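Local coordinates for protein endo-1,3-beta-glucanase, family GH16 (PDB 4CRQ) that probably hydrolyses internal beta-1,3-glucosidic bonds of laminarin through this family GH16 catalytic module, one part of a longer, secreted, calcium-binding enzyme, at residues 5-10 with 73-78; 159-164 with 168-173; 20-23 with 29-32. The protein carries 1 engineered substitution. All blocks are in the same frame, centred on the assembly; numbering follows the deposited sequence.

Interaction 1 (5-10 with 73-78); sequences LVWQDE and GRKSFK. With CA (calcium ion), chain C.
A water bridges Lys-75 and Val-6: it donates to Val-6 O at 2.7 Å and accepts from Lys-75 NZ at 3.1 Å, tying the loop 73-78 to strand 5-9 where no direct hydrogen bond links the two. The amine gets there across the indole of Trp-7. With CG anti to the backbone N (chi1 -159°) and bends at chi2 and chi3, the lysine chain folds over one face of that ring. Its CG sits 3.7 Å from the centroid of the five-membered ring of Trp-7, almost on the normal, a CH-pi contact, and CE follows at 3.6 Å from Trp-7 CD1. Phe-77 meets the same tryptophan crosswise. Its CZ reaches Trp-7 CB at 3.7 Å, the methylene lying at the phenyl edge near its plane, while the two rings stand obliquely, planes 45° apart. Val-6 adds CG2 against Phe-77 CE1 at 4.2 Å. Indole NE1 is held by Asp-18. Trp-7 and Phe-77, both buried, pack on Ile-198 of strand 196-204, consistent with a place at the border of the GH16 sandwich interior. Val-6 and Trp-7 form a classic beta bulge opposite Val-229. Just past the strand, Glu-10 O binds calcium at 2.3 Å, a site completed by Gly-48, Asp-225 and waters, while Gln-8 NE2 donates to Glu-10 OE2 at 2.7 Å. The contact therefore rests on dispersion and CH-pi packing, with the lysine amine at the more open margin, met by water.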
ATOM      1  N   LEU A   5       5.665  -6.143 -19.609  1.00 25.44           N
ATOM      2  CA  LEU A   5       4.505  -5.507 -18.965  1.00 23.62           C
ATOM      3  C   LEU A   5       3.279  -6.418 -19.087  1.00 21.88           C
ATOM      4  O   LEU A   5       2.917  -6.785 -20.220  1.00 25.60           O
ATOM      5  CB  LEU A   5       4.238  -4.130 -19.561  1.00 25.33           C
ATOM      6  CG  LEU A   5       3.212  -3.243 -18.855  1.00 24.03           C
ATOM      7  CD1 LEU A   5       3.651  -2.837 -17.432  1.00 22.11           C
ATOM      8  CD2 LEU A   5       2.957  -2.036 -19.738  1.00 29.94           C
ATOM      9  N   VAL A   6       2.657  -6.779 -17.961  1.00 22.58           N
ATOM     10  CA  VAL A   6       1.435  -7.623 -17.977  1.00 23.08           C
ATOM     11  C   VAL A   6       0.167  -6.844 -17.565  1.00 22.44           C
ATOM     12  O   VAL A   6      -0.945  -7.233 -17.938  1.00 25.76           O
ATOM     13  CB  VAL A   6       1.589  -8.965 -17.161  1.00 22.79           C
ATOM     14  CG1 VAL A   6       2.639  -9.875 -17.801  1.00 24.80           C
ATOM     15  CG2 VAL A   6       1.931  -8.735 -15.690  1.00 24.34           C
ATOM     16  N   TRP A   7       0.319  -5.754 -16.809  1.00 22.59           N
ATOM     17  CA  TRP A   7      -0.826  -4.955 -16.395  1.00 20.97           C
ATOM     18  C   TRP A   7      -0.373  -3.570 -16.033  1.00 20.54           C
ATOM     19  O   TRP A   7       0.755  -3.368 -15.528  1.00 20.44           O
ATOM     20  CB  TRP A   7      -1.537  -5.607 -15.185  1.00 23.30           C
ATOM     21  CG  TRP A   7      -2.720  -4.808 -14.727  1.00 20.71           C
ATOM     22  CD1 TRP A   7      -3.987  -4.705 -15.319  1.00 23.57           C
ATOM     23  CD2 TRP A   7      -2.764  -3.916 -13.560  1.00 21.30           C
ATOM     24  NE1 TRP A   7      -4.792  -3.839 -14.612  1.00 22.21           N
ATOM     25  CE2 TRP A   7      -4.118  -3.333 -13.530  1.00 22.51           C
ATOM     26  CE3 TRP A   7      -1.836  -3.551 -12.548  1.00 22.82           C
ATOM     27  CZ2 TRP A   7      -4.518  -2.423 -12.517  1.00 21.87           C
ATOM     28  CZ3 TRP A   7      -2.254  -2.636 -11.542  1.00 22.94           C
ATOM     29  CH2 TRP A   7      -3.556  -2.095 -11.521  1.00 23.09           C
ATOM     30  N   GLN A   8      -1.256  -2.595 -16.248  1.00 19.73           N
ATOM     31  CA  GLN A   8      -0.995  -1.222 -15.835  1.00 19.83           C
ATOM     32  C   GLN A   8      -2.271  -0.456 -15.632  1.00 21.48           C
ATOM     33  O   GLN A   8      -3.305  -0.803 -16.216  1.00 20.52           O
ATOM     34  CB  GLN A   8      -0.150  -0.471 -16.889  1.00 22.13           C
ATOM     35  CG  GLN A   8      -0.903  -0.328 -18.230  1.00 23.87           C
ATOM     36  CD  GLN A   8      -0.090   0.012 -19.454  1.00 28.40           C
ATOM     37  OE1 GLN A   8      -0.280  -0.636 -20.486  1.00 31.44           O
ATOM     38  NE2 GLN A   8       0.794   1.000 -19.373  1.00 28.72           N
ATOM     39  N   ASP A   9      -2.173   0.599 -14.830  1.00 19.14           N
ATOM     40  CA  ASP A   9      -3.208   1.616 -14.796  1.00 19.94           C
ATOM     41  C   ASP A   9      -2.418   2.920 -14.849  1.00 20.60           C
ATOM     42  O   ASP A   9      -1.693   3.235 -13.897  1.00 20.38           O
ATOM     43  CB  ASP A   9      -4.141   1.578 -13.567  1.00 20.49           C
ATOM     44  CG  ASP A   9      -5.402   2.429 -13.796  1.00 20.56           C
ATOM     45  OD1 ASP A   9      -5.358   3.374 -14.644  1.00 22.64           O
ATOM     46  OD2 ASP A   9      -6.429   2.159 -13.159  1.00 21.72           O
ATOM     47  N   GLU A  10      -2.533   3.656 -15.957  1.00 20.25           N
ATOM     48  CA  GLU A  10      -1.825   4.934 -16.182  1.00 19.13           C
ATOM     49  C   GLU A  10      -2.635   6.152 -15.707  1.00 19.03           C
ATOM     50  O   GLU A  10      -2.109   7.267 -15.717  1.00 20.07           O
ATOM     51  CB  GLU A  10      -1.504   5.112 -17.678  1.00 21.35           C
ATOM     52  CG  GLU A  10      -0.634   3.999 -18.257  1.00 24.22           C
ATOM     53  CD  GLU A  10       0.745   3.892 -17.612  1.00 23.58           C
ATOM     54  OE1 GLU A  10       1.397   4.951 -17.426  1.00 25.09           O
ATOM     55  OE2 GLU A  10       1.184   2.761 -17.307  1.00 25.77           O
ATOM     56  N   GLY A  73     -10.355  -9.463  -6.740  1.00 26.57           N
ATOM     57  CA  GLY A  73     -11.396 -10.032  -7.614  1.00 28.98           C
ATOM     58  C   GLY A  73     -11.340  -9.589  -9.075  1.00 24.73           C
ATOM     59  O   GLY A  73     -12.136 -10.070  -9.912  1.00 28.31           O
ATOM     60  N   ARG A  74     -10.419  -8.670  -9.388  1.00 25.20           N
ATOM     61  CA  ARG A  74     -10.262  -8.132 -10.750  1.00 27.04           C
ATOM     62  C   ARG A  74      -8.877  -8.373 -11.305  1.00 23.89           C
ATOM     63  O   ARG A  74      -8.756  -8.748 -12.494  1.00 26.89           O
ATOM     64  CB  ARG A  74     -10.648  -6.642 -10.816  1.00 26.80           C
ATOM     65  CG  ARG A  74     -12.062  -6.441 -10.303  1.00 30.81           C
ATOM     66  CD  ARG A  74     -12.653  -5.102 -10.582  1.00 34.73           C
ATOM     67  NE  ARG A  74     -14.025  -5.018 -10.069  1.00 34.24           N
ATOM     68  CZ  ARG A  74     -14.787  -3.936 -10.203  1.00 36.70           C
ATOM     69  NH1 ARG A  74     -14.306  -2.852 -10.836  1.00 36.78           N
ATOM     70  NH2 ARG A  74     -16.020  -3.927  -9.715  1.00 39.83           N
ATOM     71  N   LYS A  75      -7.839  -8.187 -10.476  1.00 22.58           N
ATOM     72  CA  LYS A  75      -6.491  -8.360 -10.980  1.00 23.67           C
ATOM     73  C   LYS A  75      -5.615  -8.866  -9.866  1.00 24.34           C
ATOM     74  O   LYS A  75      -5.582  -8.257  -8.805  1.00 23.40           O
ATOM     75  CB  LYS A  75      -6.011  -7.019 -11.563  1.00 27.08           C
ATOM     76  CG  LYS A  75      -4.875  -7.065 -12.541  1.00 31.96           C
ATOM     77  CD  LYS A  75      -5.056  -7.892 -13.803  1.00 36.69           C
ATOM     78  CE  LYS A  75      -6.166  -7.494 -14.762  1.00 43.37           C
ATOM     79  NZ  LYS A  75      -5.908  -8.238 -16.043  1.00 31.09           N
ATOM     80  N   SER A  76      -4.927  -9.984 -10.089  1.00 20.88           N
ATOM     81  CA  SER A  76      -4.025 -10.508  -9.050  1.00 21.48           C
ATOM     82  C   SER A  76      -2.852 -11.182  -9.757  1.00 21.87           C
ATOM     83  O   SER A  76      -2.955 -11.590 -10.950  1.00 22.81           O
ATOM     84  CB  SER A  76      -4.735 -11.442  -8.050  1.00 25.58           C
ATOM     85  OG  SER A  76      -5.323 -12.526  -8.737  1.00 26.83           O
ATOM     86  N   PHE A  77      -1.749 -11.274  -9.016  1.00 22.22           N
ATOM     87  CA  PHE A  77      -0.450 -11.673  -9.562  1.00 23.26           C
ATOM     88  C   PHE A  77       0.251 -12.626  -8.669  1.00 23.66           C
ATOM     89  O   PHE A  77       0.224 -12.447  -7.447  1.00 24.41           O
ATOM     90  CB  PHE A  77       0.453 -10.403  -9.759  1.00 22.51           C
ATOM     91  CG  PHE A  77      -0.244  -9.316 -10.523  1.00 19.67           C
ATOM     92  CD1 PHE A  77      -0.322  -9.357 -11.952  1.00 21.60           C
ATOM     93  CD2 PHE A  77      -0.908  -8.272  -9.830  1.00 23.17           C
ATOM     94  CE1 PHE A  77      -0.997  -8.353 -12.646  1.00 23.42           C
ATOM     95  CE2 PHE A  77      -1.593  -7.276 -10.534  1.00 24.48           C
ATOM     96  CZ  PHE A  77      -1.643  -7.322 -11.937  1.00 24.55           C
ATOM     97  N   LYS A  78       0.892 -13.622  -9.282  1.00 23.07           N
ATOM     98  CA  LYS A  78       1.811 -14.513  -8.565  1.00 24.21           C
ATOM     99  C   LYS A  78       3.192 -14.222  -9.141  1.00 21.16           C
ATOM    100  O   LYS A  78       3.490 -14.608 -10.258  1.00 25.96           O
ATOM    101  CB  LYS A  78       1.419 -15.981  -8.695  1.00 25.74           C
ATOM    102  CG  LYS A  78       2.361 -16.937  -7.979  1.00 25.36           C
ATOM    103  CD  LYS A  78       1.856 -18.361  -8.165  1.00 34.08           C
ATOM    104  CE  LYS A  78       2.927 -19.367  -7.840  1.00 42.95           C
ATOM    105  NZ  LYS A  78       2.345 -20.723  -7.670  1.00 48.39           N
TER
HETATM  106 CA    CA C 260      -0.367   8.781 -15.430  1.00 24.23          CA
HETATM  107  O   HOH W   1      -3.059  -8.654 -17.078  1.00 30.11           O
HETATM  108  O   HOH W   2       1.146   7.505 -16.666  1.00 25.42           O
HETATM  109  O   HOH W   3      -1.573   9.345 -17.640  1.00 33.29           O
HETATM  110  O   HOH W   4       0.478  10.787 -16.728  1.00 32.05           O

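Interaction 2 (159-164 with 168-173); sequences YSVEWD and IKWFVD
Four backbone hydrogen bonds join strand 159-163 to strand 168-172 in an antiparallel hairpin. Ser-160 and Phe-171 form one hydrogen-bonded pair, Ser-160 N to Phe-171 O at 3.1 Å and Phe-171 N to Ser-160 O at 2.9 Å; Glu-162 and Lys-169 form the next, Glu-162 N to Lys-169 O and Lys-169 N to Glu-162 O, each 2.8 Å. CA-H...O contacts add to this at Val-161, Ile-168 and Trp-170. Apolar packing dominates the face carrying Tyr-159, Val-161, Trp-163, Ile-168, Trp-170 and Val-172. Val-161 CG1 lies over one face of Trp-170, 3.5 Å from the centroid of its five-membered ring, a CH-pi contact, and Ile-168 CG2 sits above the same face. At the two ends, Tyr-159 CD1 meets Val-172 CG2 and Trp-163 CD1 meets Ile-168 CG1, each at 3.6 Å, with the paired side chains pointing the same way. Asp-117 O and Phe-192 O take the indole N-H groups of Trp-170 and Trp-163, so these buried donors are satisfied. Mixed contacts occupy the other face. Phe-171, its CG beside the backbone N (chi1 -52°), swings its ring along the neighbouring strand: CB lies 3.4 Å from Ser-160 OG, CE1 packs on Glu-162 CG and CD, and CZ comes 3.6 Å from Glu-162 OE1, the carboxylate plane turned 55° from the ring. Cutting this phenyl ring back to an alanine is likely to strip the apolar cover from Glu-162 CG and CD and leave that side chain freer to turn. Chemically, backbone bonds fix the hairpin; one apolar face turns into the beta-sandwich, while on the other a phenyl ring lies beside a hydroxyl and a carboxylate.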
ATOM      1  N   TYR A 159       8.460   3.378  -6.447  1.00 20.28           N
ATOM      2  CA  TYR A 159       8.469   2.399  -5.350  1.00 20.17           C
ATOM      3  C   TYR A 159       8.173   1.042  -5.942  1.00 20.33           C
ATOM      4  O   TYR A 159       7.150   0.901  -6.633  1.00 19.17           O
ATOM      5  CB  TYR A 159       7.417   2.760  -4.322  1.00 18.92           C
ATOM      6  CG  TYR A 159       7.689   4.117  -3.705  1.00 17.70           C
ATOM      7  CD1 TYR A 159       8.627   4.246  -2.662  1.00 20.04           C
ATOM      8  CD2 TYR A 159       7.028   5.283  -4.169  1.00 19.10           C
ATOM      9  CE1 TYR A 159       8.893   5.480  -2.101  1.00 19.57           C
ATOM     10  CE2 TYR A 159       7.291   6.540  -3.594  1.00 19.20           C
ATOM     11  CZ  TYR A 159       8.226   6.637  -2.553  1.00 18.74           C
ATOM     12  OH  TYR A 159       8.533   7.835  -1.932  1.00 20.02           O
ATOM     13  N   SER A 160       9.028   0.028  -5.703  1.00 18.93           N
ATOM     14  CA  SER A 160       8.773  -1.272  -6.322  1.00 20.03           C
ATOM     15  C   SER A 160       9.242  -2.418  -5.443  1.00 21.04           C
ATOM     16  O   SER A 160      10.067  -2.227  -4.535  1.00 21.68           O
ATOM     17  CB  SER A 160       9.486  -1.347  -7.692  1.00 21.76           C
ATOM     18  OG  SER A 160      10.894  -1.306  -7.503  1.00 26.52           O
ATOM     19  N   VAL A 161       8.708  -3.599  -5.737  1.00 19.69           N
ATOM     20  CA  VAL A 161       9.246  -4.840  -5.221  1.00 22.03           C
ATOM     21  C   VAL A 161       9.499  -5.760  -6.383  1.00 20.10           C
ATOM     22  O   VAL A 161       8.717  -5.735  -7.343  1.00 20.62           O
ATOM     23  CB  VAL A 161       8.326  -5.573  -4.197  1.00 21.72           C
ATOM     24  CG1 VAL A 161       8.301  -4.821  -2.886  1.00 24.11           C
ATOM     25  CG2 VAL A 161       6.920  -5.862  -4.778  1.00 23.11           C
ATOM     26  N   GLU A 162      10.567  -6.546  -6.315  1.00 24.11           N
ATOM     27  CA  GLU A 162      10.763  -7.675  -7.241  1.00 24.30           C
ATOM     28  C   GLU A 162      10.514  -8.933  -6.415  1.00 23.90           C
ATOM     29  O   GLU A 162      11.204  -9.177  -5.414  1.00 28.17           O
ATOM     30  CB  GLU A 162      12.149  -7.705  -7.853  1.00 26.88           C
ATOM     31  CG  GLU A 162      12.360  -6.656  -8.917  1.00 29.54           C
ATOM     32  CD  GLU A 162      13.779  -6.609  -9.458  1.00 36.04           C
ATOM     33  OE1 GLU A 162      14.678  -7.358  -8.998  1.00 41.29           O
ATOM     34  OE2 GLU A 162      13.997  -5.790 -10.363  1.00 43.01           O
ATOM     35  N   TRP A 163       9.523  -9.713  -6.839  1.00 24.76           N
ATOM     36  CA  TRP A 163       9.070 -10.890  -6.131  1.00 24.67           C
ATOM     37  C   TRP A 163       9.169 -12.103  -7.006  1.00 26.13           C
ATOM     38  O   TRP A 163       8.551 -12.118  -8.046  1.00 27.23           O
ATOM     39  CB  TRP A 163       7.640 -10.587  -5.694  1.00 27.61           C
ATOM     40  CG  TRP A 163       6.772 -11.706  -5.177  1.00 26.64           C
ATOM     41  CD1 TRP A 163       7.148 -12.839  -4.439  1.00 25.58           C
ATOM     42  CD2 TRP A 163       5.332 -11.801  -5.324  1.00 23.39           C
ATOM     43  NE1 TRP A 163       6.054 -13.615  -4.140  1.00 27.24           N
ATOM     44  CE2 TRP A 163       4.923 -13.046  -4.648  1.00 26.52           C
ATOM     45  CE3 TRP A 163       4.354 -11.003  -5.938  1.00 23.29           C
ATOM     46  CZ2 TRP A 163       3.592 -13.456  -4.602  1.00 26.60           C
ATOM     47  CZ3 TRP A 163       3.015 -11.432  -5.888  1.00 22.72           C
ATOM     48  CH2 TRP A 163       2.646 -12.636  -5.231  1.00 24.39           C
ATOM     49  N   ASP A 164       9.956 -13.102  -6.607  1.00 27.72           N
ATOM     50  CA  ASP A 164      10.029 -14.375  -7.346  1.00 29.02           C
ATOM     51  C   ASP A 164       9.771 -15.525  -6.357  1.00 29.97           C
ATOM     52  O   ASP A 164       9.436 -15.287  -5.180  1.00 29.57           O
ATOM     53  CB  ASP A 164      11.365 -14.512  -8.095  1.00 31.05           C
ATOM     54  CG  ASP A 164      12.571 -14.517  -7.186  1.00 32.07           C
ATOM     55  OD1 ASP A 164      12.524 -14.907  -6.001  1.00 34.12           O
ATOM     56  OD2 ASP A 164      13.596 -14.097  -7.732  1.00 42.83           O
ATOM     57  N   ILE A 168      11.805 -11.671  -1.984  1.00 27.87           N
ATOM     58  CA  ILE A 168      11.135 -10.391  -2.304  1.00 25.17           C
ATOM     59  C   ILE A 168      12.230  -9.367  -2.044  1.00 26.18           C
ATOM     60  O   ILE A 168      12.893  -9.411  -0.988  1.00 28.70           O
ATOM     61  CB  ILE A 168       9.872 -10.110  -1.472  1.00 26.46           C
ATOM     62  CG1 ILE A 168       8.831 -11.209  -1.724  1.00 27.69           C
ATOM     63  CG2 ILE A 168       9.289  -8.713  -1.771  1.00 25.68           C
ATOM     64  CD1 ILE A 168       7.708 -11.292  -0.701  1.00 27.80           C
ATOM     65  N   LYS A 169      12.404  -8.450  -2.988  1.00 26.54           N
ATOM     66  CA  LYS A 169      13.364  -7.355  -2.859  1.00 25.75           C
ATOM     67  C   LYS A 169      12.592  -6.049  -2.988  1.00 24.18           C
ATOM     68  O   LYS A 169      11.689  -5.961  -3.832  1.00 23.67           O
ATOM     69  CB  LYS A 169      14.463  -7.451  -3.928  1.00 27.43           C
ATOM     70  CG  LYS A 169      15.316  -8.726  -3.899  1.00 31.45           C
ATOM     71  CD  LYS A 169      16.161  -8.774  -5.163  1.00 34.23           C
ATOM     72  CE  LYS A 169      16.707 -10.161  -5.492  1.00 46.37           C
ATOM     73  NZ  LYS A 169      18.077 -10.371  -4.995  1.00 50.82           N
ATOM     74  N   TRP A 170      12.952  -5.038  -2.186  1.00 25.92           N
ATOM     75  CA  TRP A 170      12.331  -3.707  -2.244  1.00 23.78           C
ATOM     76  C   TRP A 170      13.300  -2.683  -2.775  1.00 26.39           C
ATOM     77  O   TRP A 170      14.518  -2.769  -2.521  1.00 26.74           O
ATOM     78  CB  TRP A 170      11.889  -3.234  -0.859  1.00 24.37           C
ATOM     79  CG  TRP A 170      10.712  -3.946  -0.259  1.00 23.05           C
ATOM     80  CD1 TRP A 170       9.397  -3.498  -0.179  1.00 22.40           C
ATOM     81  CD2 TRP A 170      10.709  -5.267   0.379  1.00 23.70           C
ATOM     82  NE1 TRP A 170       8.601  -4.420   0.433  1.00 24.76           N
ATOM     83  CE2 TRP A 170       9.324  -5.512   0.801  1.00 23.93           C
ATOM     84  CE3 TRP A 170      11.687  -6.244   0.639  1.00 28.80           C
ATOM     85  CZ2 TRP A 170       8.945  -6.688   1.454  1.00 26.63           C
ATOM     86  CZ3 TRP A 170      11.295  -7.422   1.297  1.00 27.98           C
ATOM     87  CH2 TRP A 170       9.952  -7.637   1.691  1.00 26.65           C
ATOM     88  N   PHE A 171      12.750  -1.690  -3.480  1.00 23.92           N
ATOM     89  CA  PHE A 171      13.519  -0.619  -4.105  1.00 24.56           C
ATOM     90  C   PHE A 171      12.792   0.708  -4.027  1.00 23.32           C
ATOM     91  O   PHE A 171      11.550   0.740  -4.052  1.00 22.53           O
ATOM     92  CB  PHE A 171      13.733  -0.909  -5.604  1.00 24.01           C
ATOM     93  CG  PHE A 171      14.308  -2.286  -5.911  1.00 24.43           C
ATOM     94  CD1 PHE A 171      13.460  -3.410  -6.013  1.00 24.37           C
ATOM     95  CD2 PHE A 171      15.688  -2.473  -6.103  1.00 27.87           C
ATOM     96  CE1 PHE A 171      13.975  -4.680  -6.301  1.00 27.05           C
ATOM     97  CE2 PHE A 171      16.210  -3.750  -6.389  1.00 28.71           C
ATOM     98  CZ  PHE A 171      15.356  -4.851  -6.487  1.00 27.11           C
ATOM     99  N   VAL A 172      13.577   1.784  -3.935  1.00 24.88           N
ATOM    100  CA  VAL A 172      13.065   3.141  -4.126  1.00 22.55           C
ATOM    101  C   VAL A 172      14.005   3.668  -5.175  1.00 25.54           C
ATOM    102  O   VAL A 172      15.237   3.612  -4.971  1.00 26.38           O
ATOM    103  CB  VAL A 172      13.036   4.044  -2.868  1.00 21.24           C
ATOM    104  CG1 VAL A 172      12.661   5.491  -3.254  1.00 25.07           C
ATOM    105  CG2 VAL A 172      12.060   3.492  -1.849  1.00 25.24           C
ATOM    106  N   ASP A 173      13.431   4.138  -6.298  1.00 23.72           N
ATOM    107  CA  ASP A 173      14.218   4.678  -7.411  1.00 26.35           C
ATOM    108  C   ASP A 173      15.339   3.701  -7.828  1.00 27.64           C
ATOM    109  O   ASP A 173      16.463   4.121  -8.183  1.00 32.56           O
ATOM    110  CB  ASP A 173      14.795   6.058  -7.013  1.00 26.50           C
ATOM    111  CG  ASP A 173      13.733   7.161  -6.924  1.00 25.22           C
ATOM    112  OD1 ASP A 173      12.671   7.077  -7.600  1.00 25.47           O
ATOM    113  OD2 ASP A 173      13.981   8.130  -6.171  1.00 24.81           O
TER

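Interaction 3 (20-23 with 29-32); sequences VFET and GWGN
Glu-22, on the short strand that begins at Val-20, sends its carboxylate across to the indole of Trp-30. Its CG stands beside the backbone N (chi1 -70°) and the chain runs on extended, which brings OE2 to 3.5 Å from Trp-30 CZ3 and 3.6 Å from Trp-30 CH2. The approach is oblique, the carboxylate plane 67° from that of the ring. Glu-22 CB rests 3.8 Å from Trp-30 CH2, so the methylene and the acid group both meet the benzene end of the indole from the same side of its plane. The acid has its stronger partner outside: OE1 forms a salt bridge with Arg-68 on strand 62-70, whereas OE2 has a long, weak ion pair with Lys-70; a bound acetate, probably from the crystallisation liquor, lies close by. Thr-23 follows with its backbone alone. Its CB points away, but its carbonyl O reaches the edge of the indole near the ring plane, 3.6 Å from Trp-30 CZ2. One residue further on, Gly-24 O receives the indole NE1 hydrogen, which helps fix the rotation of the ring. On the other segment, Gly-29, Trp-30 and Gly-31 all have positive phi, uncommon for a tryptophan (54°), and the weakly bonded helical turn is closed by Asn-32 N to Gly-29 O at 2.9 Å. That turn presents Trp-30 to the strand, where it also meets Tyr-38 and Arg-68. This is surface packing that ties the turn 29-32 to a short strand paired with 62-70 in the GH16 sandwich, away from the calcium site. No hydrogen bond spans the segments; Glu-22 OE2 and Thr-23 O lie beside weakly positive C-H groups of the indole, which may favour the placement slightly, while the directed grip is the NE1 bond to Gly-24 O.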
ATOM      1  N   VAL A  20     -11.623  -1.601  -6.987  1.00 20.86           N
ATOM      2  CA  VAL A  20     -12.784  -1.634  -6.091  1.00 25.71           C
ATOM      3  C   VAL A  20     -12.477  -0.645  -4.981  1.00 23.89           C
ATOM      4  O   VAL A  20     -11.342  -0.621  -4.451  1.00 23.99           O
ATOM      5  CB  VAL A  20     -12.990  -3.063  -5.514  1.00 28.30           C
ATOM      6  CG1 VAL A  20     -14.050  -3.119  -4.414  1.00 29.10           C
ATOM      7  CG2 VAL A  20     -13.326  -4.028  -6.644  1.00 32.50           C
ATOM      8  N   PHE A  21     -13.465   0.156  -4.603  1.00 21.86           N
ATOM      9  CA  PHE A  21     -13.297   1.174  -3.554  1.00 23.32           C
ATOM     10  C   PHE A  21     -13.882   0.667  -2.261  1.00 25.67           C
ATOM     11  O   PHE A  21     -14.982   0.124  -2.249  1.00 30.76           O
ATOM     12  CB  PHE A  21     -13.963   2.476  -3.998  1.00 25.30           C
ATOM     13  CG  PHE A  21     -13.328   3.040  -5.231  1.00 28.24           C
ATOM     14  CD1 PHE A  21     -13.747   2.607  -6.508  1.00 30.34           C
ATOM     15  CD2 PHE A  21     -12.291   3.982  -5.137  1.00 31.52           C
ATOM     16  CE1 PHE A  21     -13.152   3.107  -7.669  1.00 32.97           C
ATOM     17  CE2 PHE A  21     -11.694   4.488  -6.306  1.00 34.17           C
ATOM     18  CZ  PHE A  21     -12.122   4.049  -7.567  1.00 32.61           C
ATOM     19  N   GLU A  22     -13.135   0.842  -1.179  1.00 23.07           N
ATOM     20  CA  GLU A  22     -13.610   0.477   0.163  1.00 23.89           C
ATOM     21  C   GLU A  22     -14.185   1.713   0.836  1.00 21.99           C
ATOM     22  O   GLU A  22     -13.806   2.843   0.503  1.00 25.16           O
ATOM     23  CB  GLU A  22     -12.495  -0.188   0.963  1.00 27.63           C
ATOM     24  CG  GLU A  22     -12.200  -1.566   0.384  1.00 29.91           C
ATOM     25  CD  GLU A  22     -11.103  -2.281   1.101  1.00 28.64           C
ATOM     26  OE1 GLU A  22      -9.948  -1.869   0.979  1.00 35.31           O
ATOM     27  OE2 GLU A  22     -11.427  -3.284   1.781  1.00 34.54           O
ATOM     28  N   THR A  23     -15.109   1.511   1.774  1.00 24.97           N
ATOM     29  CA  THR A  23     -15.724   2.628   2.458  1.00 23.35           C
ATOM     30  C   THR A  23     -15.752   2.351   3.947  1.00 25.79           C
ATOM     31  O   THR A  23     -15.694   1.163   4.360  1.00 25.52           O
ATOM     32  CB  THR A  23     -17.182   2.894   1.955  1.00 24.51           C
ATOM     33  OG1 THR A  23     -17.986   1.761   2.289  1.00 30.22           O
ATOM     34  CG2 THR A  23     -17.304   3.098   0.469  1.00 23.01           C
ATOM     35  N   GLY A  29     -10.978   0.480  13.136  1.00 27.25           N
ATOM     36  CA  GLY A  29     -10.173   1.383  12.300  1.00 27.19           C
ATOM     37  C   GLY A  29      -9.201   0.602  11.425  1.00 27.04           C
ATOM     38  O   GLY A  29      -7.983   0.762  11.568  1.00 28.33           O
ATOM     39  N   TRP A  30      -9.750  -0.254  10.568  1.00 25.24           N
ATOM     40  CA  TRP A  30      -8.989  -1.071   9.600  1.00 25.84           C
ATOM     41  C   TRP A  30      -7.911  -1.860  10.298  1.00 26.60           C
ATOM     42  O   TRP A  30      -6.824  -2.057   9.768  1.00 29.51           O
ATOM     43  CB  TRP A  30      -8.484  -0.195   8.434  1.00 23.10           C
ATOM     44  CG  TRP A  30      -9.682   0.286   7.665  1.00 23.26           C
ATOM     45  CD1 TRP A  30     -10.358   1.489   7.825  1.00 21.91           C
ATOM     46  CD2 TRP A  30     -10.407  -0.430   6.636  1.00 25.04           C
ATOM     47  NE1 TRP A  30     -11.413   1.569   6.969  1.00 23.55           N
ATOM     48  CE2 TRP A  30     -11.506   0.452   6.232  1.00 23.86           C
ATOM     49  CE3 TRP A  30     -10.264  -1.669   6.016  1.00 25.03           C
ATOM     50  CZ2 TRP A  30     -12.413   0.097   5.250  1.00 22.61           C
ATOM     51  CZ3 TRP A  30     -11.184  -2.029   5.020  1.00 26.95           C
ATOM     52  CH2 TRP A  30     -12.231  -1.163   4.639  1.00 25.13           C
ATOM     53  N   GLY A  31      -8.247  -2.305  11.511  1.00 30.24           N
ATOM     54  CA  GLY A  31      -7.374  -3.100  12.391  1.00 31.44           C
ATOM     55  C   GLY A  31      -6.199  -2.366  13.018  1.00 30.66           C
ATOM     56  O   GLY A  31      -5.356  -3.008  13.653  1.00 32.14           O
ATOM     57  N   ASN A  32      -6.143  -1.036  12.856  1.00 26.62           N
ATOM     58  CA  ASN A  32      -5.034  -0.229  13.379  1.00 26.11           C
ATOM     59  C   ASN A  32      -5.471   1.021  14.120  1.00 27.40           C
ATOM     60  O   ASN A  32      -4.643   1.930  14.351  1.00 29.95           O
ATOM     61  CB  ASN A  32      -4.143   0.176  12.191  1.00 31.61           C
ATOM     62  CG  ASN A  32      -3.409  -1.000  11.583  1.00 32.15           C
ATOM     63  OD1 ASN A  32      -3.762  -1.482  10.506  1.00 40.20           O
ATOM     64  ND2 ASN A  32      -2.381  -1.469  12.277  1.00 35.12           N
TER

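Interaction 2 is the buried one and includes direct backbone pairing; interaction 1 is partly buried, and interaction 3 lies at the surface. Strand 220-231 takes up side chains of both segments of interaction 1, strand 62-70 pairs with the strand of interaction 3, and the hairpin of interaction 2 pairs with strands 80-87 and 175-181. The loop 73-78 touches strand 5-9 and the hairpin, Phe-77 O lying 3.3 Å from Trp-163 CH2, and its Arg-74 NE is 3.6 Å from Val-20 CG2 of interaction 3. Interactions 2 and 3 do not touch. From the most to the least buried, the chemistry passes from hydrogen-bonded strands, through CH-pi and water, to oxygens beside an indole.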